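Long-range contact in methyltransferase domain-containing protein (Serratia marcescens, PDB 7CLU), which probably transfers the methyl group of S-adenosyl-L-methionine to a hydroxyl of an intermediate in the prodigiosin synthetic pathway: residues I179-D188 and L211-I220. Sequence-based numbering, arbitrary orientation.
Sequences IGSLPMAIAD and LTLQGYGERI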
loop_
_atom_site.group_PDB
_atom_site.type_symbol
_atom_site.label_atom_id
_atom_site.label_comp_id
_atom_site.label_asym_id
_atom_site.label_seq_id
_atom_site.Cartn_x
_atom_site.Cartn_y
_atom_site.Cartn_z
ATOM N N ILE A 179 -22.094 -17.487 4.286
ATOM C CA ILE A 179 -22.756 -18.101 3.147
ATOM C C ILE A 179 -22.938 -19.601 3.345
ATOM O O ILE A 179 -23.347 -20.305 2.416
ATOM C CB ILE A 179 -21.970 -17.811 1.855
ATOM C CG1 ILE A 179 -20.594 -18.470 1.918
ATOM C CG2 ILE A 179 -21.828 -16.302 1.632
ATOM C CD1 ILE A 179 -19.909 -18.577 0.567
ATOM N N GLY A 180 -22.641 -20.107 4.541
ATOM C CA GLY A 180 -22.903 -21.512 4.821
ATOM C C GLY A 180 -21.831 -22.488 4.388
ATOM O O GLY A 180 -22.053 -23.702 4.488
ATOM N N SER A 181 -20.654 -21.988 3.988
ATOM C CA SER A 181 -19.599 -22.818 3.420
ATOM C C SER A 181 -19.088 -23.861 4.399
ATOM O O SER A 181 -18.780 -24.997 4.007
ATOM C CB SER A 181 -18.456 -21.921 2.963
ATOM O OG SER A 181 -18.850 -21.311 1.768
ATOM N N LEU A 182 -18.955 -23.490 5.674
ATOM C CA LEU A 182 -18.406 -24.438 6.635
ATOM C C LEU A 182 -19.397 -25.549 6.948
ATOM O O LEU A 182 -19.022 -26.727 6.830
ATOM C CB LEU A 182 -17.934 -23.703 7.888
ATOM C CG LEU A 182 -17.610 -24.532 9.132
ATOM C CD1 LEU A 182 -16.540 -25.543 8.834
ATOM C CD2 LEU A 182 -17.175 -23.573 10.277
ATOM N N PRO A 183 -20.656 -25.277 7.322
ATOM C CA PRO A 183 -21.566 -26.409 7.570
ATOM C C PRO A 183 -21.861 -27.226 6.321
ATOM O O PRO A 183 -22.163 -28.417 6.442
ATOM C CB PRO A 183 -22.828 -25.745 8.145
ATOM C CG PRO A 183 -22.713 -24.311 7.801
ATOM C CD PRO A 183 -21.261 -23.997 7.739
ATOM N N MET A 184 -21.765 -26.642 5.123
ATOM C CA MET A 184 -21.836 -27.462 3.914
ATOM C C MET A 184 -20.679 -28.459 3.856
ATOM O O MET A 184 -20.884 -29.650 3.586
ATOM C CB MET A 184 -21.853 -26.571 2.667
ATOM C CG MET A 184 -23.206 -25.961 2.418
ATOM S SD MET A 184 -23.308 -24.834 1.018
ATOM C CE MET A 184 -21.925 -23.792 1.287
ATOM N N ALA A 185 -19.452 -27.998 4.121
ATOM C CA ALA A 185 -18.309 -28.903 4.077
ATOM C C ALA A 185 -18.428 -29.985 5.144
ATOM O O ALA A 185 -18.050 -31.144 4.913
ATOM C CB ALA A 185 -17.004 -28.125 4.234
ATOM N N ILE A 186 -18.977 -29.629 6.312
ATOM C CA ILE A 186 -19.208 -30.618 7.360
ATOM C C ILE A 186 -20.205 -31.663 6.881
ATOM O O ILE A 186 -19.938 -32.867 6.949
ATOM C CB ILE A 186 -19.675 -29.937 8.659
ATOM C CG1 ILE A 186 -18.603 -28.969 9.162
ATOM C CG2 ILE A 186 -19.973 -30.974 9.723
ATOM C CD1 ILE A 186 -19.095 -28.033 10.265
ATOM N N ALA A 187 -21.352 -31.214 6.349
ATOM C CA ALA A 187 -22.360 -32.128 5.804
ATOM C C ALA A 187 -21.778 -33.065 4.760
ATOM O O ALA A 187 -22.188 -34.232 4.661
ATOM C CB ALA A 187 -23.513 -31.352 5.165
ATOM N N ASP A 188 -20.864 -32.555 3.929
ATOM C CA ASP A 188 -20.319 -33.372 2.852
ATOM C C ASP A 188 -19.451 -34.512 3.380
ATOM O O ASP A 188 -19.292 -35.529 2.691
ATOM C CB ASP A 188 -19.505 -32.508 1.885
ATOM C CG ASP A 188 -20.340 -31.426 1.198
ATOM O OD1 ASP A 188 -21.576 -31.561 1.074
ATOM O OD2 ASP A 188 -19.734 -30.438 0.763
ATOM N N LEU A 211 -28.770 -21.384 0.588
ATOM C CA LEU A 211 -28.654 -22.791 0.963
ATOM C C LEU A 211 -29.592 -23.654 0.137
ATOM O O LEU A 211 -29.223 -24.756 -0.287
ATOM C CB LEU A 211 -28.955 -22.982 2.451
ATOM C CG LEU A 211 -27.886 -22.587 3.475
ATOM C CD1 LEU A 211 -28.388 -22.921 4.889
ATOM C CD2 LEU A 211 -26.549 -23.260 3.206
ATOM N N THR A 212 -30.816 -23.171 -0.091
ATOM C CA THR A 212 -31.778 -23.947 -0.863
ATOM C C THR A 212 -31.326 -24.105 -2.309
ATOM O O THR A 212 -31.455 -25.191 -2.891
ATOM C CB THR A 212 -33.158 -23.294 -0.795
ATOM O OG1 THR A 212 -33.617 -23.292 0.569
ATOM C CG2 THR A 212 -34.154 -24.066 -1.677
ATOM N N LEU A 213 -30.771 -23.044 -2.897
ATOM C CA LEU A 213 -30.341 -23.125 -4.286
ATOM C C LEU A 213 -29.232 -24.148 -4.461
ATOM O O LEU A 213 -29.181 -24.830 -5.491
ATOM C CB LEU A 213 -29.882 -21.760 -4.788
ATOM C CG LEU A 213 -31.016 -20.929 -5.391
ATOM C CD1 LEU A 213 -30.581 -19.487 -5.586
ATOM C CD2 LEU A 213 -31.470 -21.549 -6.705
ATOM N N GLN A 214 -28.348 -24.280 -3.466
ATOM C CA GLN A 214 -27.247 -25.230 -3.545
ATOM C C GLN A 214 -27.665 -26.653 -3.183
ATOM O O GLN A 214 -26.867 -27.585 -3.370
ATOM C CB GLN A 214 -26.098 -24.770 -2.644
ATOM C CG GLN A 214 -25.531 -23.398 -3.011
ATOM C CD GLN A 214 -25.256 -23.260 -4.499
ATOM O OE1 GLN A 214 -25.854 -22.421 -5.182
ATOM N NE2 GLN A 214 -24.355 -24.089 -5.014
ATOM N N GLY A 215 -28.890 -26.838 -2.689
ATOM C CA GLY A 215 -29.416 -28.149 -2.365
ATOM C C GLY A 215 -29.307 -28.543 -0.906
ATOM O O GLY A 215 -29.499 -29.721 -0.590
ATOM N N TYR A 216 -29.016 -27.593 -0.009
ATOM C CA TYR A 216 -28.743 -27.870 1.395
ATOM C C TYR A 216 -29.829 -27.307 2.310
ATOM O O TYR A 216 -29.628 -27.240 3.527
ATOM C CB TYR A 216 -27.371 -27.301 1.796
ATOM C CG TYR A 216 -26.188 -28.083 1.264
ATOM C CD1 TYR A 216 -25.816 -27.984 -0.068
ATOM C CD2 TYR A 216 -25.460 -28.938 2.089
ATOM C CE1 TYR A 216 -24.746 -28.702 -0.572
ATOM C CE2 TYR A 216 -24.392 -29.669 1.593
ATOM C CZ TYR A 216 -24.038 -29.539 0.262
ATOM O OH TYR A 216 -22.978 -30.255 -0.255
ATOM N N GLY A 217 -30.969 -26.900 1.750
ATOM C CA GLY A 217 -31.998 -26.241 2.545
ATOM C C GLY A 217 -32.647 -27.140 3.581
ATOM O O GLY A 217 -33.145 -26.658 4.607
ATOM N N GLU A 218 -32.683 -28.449 3.330
ATOM C CA GLU A 218 -33.183 -29.363 4.350
ATOM C C GLU A 218 -32.081 -29.889 5.251
ATOM O O GLU A 218 -32.358 -30.279 6.392
ATOM C CB GLU A 218 -33.911 -30.539 3.705
ATOM C CG GLU A 218 -35.172 -30.139 2.977
ATOM C CD GLU A 218 -36.031 -31.336 2.634
ATOM O OE1 GLU A 218 -37.250 -31.144 2.429
ATOM O OE2 GLU A 218 -35.488 -32.468 2.571
ATOM N N ARG A 219 -30.841 -29.893 4.772
ATOM C CA ARG A 219 -29.724 -30.426 5.541
ATOM C C ARG A 219 -29.251 -29.463 6.630
ATOM O O ARG A 219 -28.756 -29.907 7.676
ATOM C CB ARG A 219 -28.570 -30.754 4.587
ATOM C CG ARG A 219 -27.374 -31.418 5.238
ATOM C CD ARG A 219 -27.651 -32.880 5.575
ATOM N NE ARG A 219 -26.524 -33.484 6.284
ATOM C CZ ARG A 219 -26.272 -33.294 7.576
ATOM N NH1 ARG A 219 -27.070 -32.515 8.303
ATOM N NH2 ARG A 219 -25.220 -33.876 8.145
ATOM N N ILE A 220 -29.378 -28.156 6.400
ATOM C CA ILE A 220 -28.816 -27.127 7.273
ATOM C C ILE A 220 -29.920 -26.132 7.619
ATOM O O ILE A 220 -30.437 -25.438 6.735
ATOM C CB ILE A 220 -27.624 -26.411 6.608
ATOM C CG1 ILE A 220 -26.525 -27.422 6.230
ATOM C CG2 ILE A 220 -27.067 -25.307 7.508
ATOM C CD1 ILE A 220 -25.455 -26.810 5.340
HETATM O O HOH W 1 -24.533 -35.039 5.160
HETATM O O HOH W 2 -20.708 -28.400 -0.403
#
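Met184 lies across one face of the Tyr216 ring, the two side chains crossing at about a right angle. Met184 CG sits over the middle of the ring, 3.8 Å from the Tyr216 centroid and 13° off the normal, a CH-pi contact. With CG anti to the carbonyl carbon and the chain extended at chi2 (177°), Met184 SD stays over the same face, 4.4 Å from the centroid of the Tyr216 ring, which adds a Met-aromatic contact and leaves the sulfur beside Leu211 CD2. Ile220 CD1 packs against the helix between Pro183 and Met184, 3.8 Å from Met184 CG and 4.0 Å from Pro183 CB. Ala187 CB lies at the ring edge, near Tyr216 CE2, and also over one face of the Arg219 guanidinium.

Tyr216 OH donates to Asp188 OD1, which approaches in the ring plane; the carboxylate is turned 62° from that plane, and the modelled separation is too short to be taken literally. Water 2 joins the same two residues, donating to Asp188 OD2 and, over 2.9 Å, to Tyr216 OH.

In the Rossmann-like methyltransferase fold, these segments pack helix 181-189 against the end of helix 201-214 and the turn leading into edge strand 221-224. Pro183 and Ala187 also rest on strand 194-199, while Ala185 faces helix 154-163. Near the helix start, Ile179 approaches Gln146, which binds S-adenosyl-L-homocysteine, with about 5 Å between the side chains.

The turn itself is shaped by a Schellman motif at Gly215, with Tyr216 N bonded to Leu211 O at 2.9 Å; Ile220 N then bonds back to Tyr216 O, tying together two residues that meet Met184. Arg219 is secured chiefly from outside, NH2 donating to Ile193 O, while its NE reaches Ala187 O through water 1.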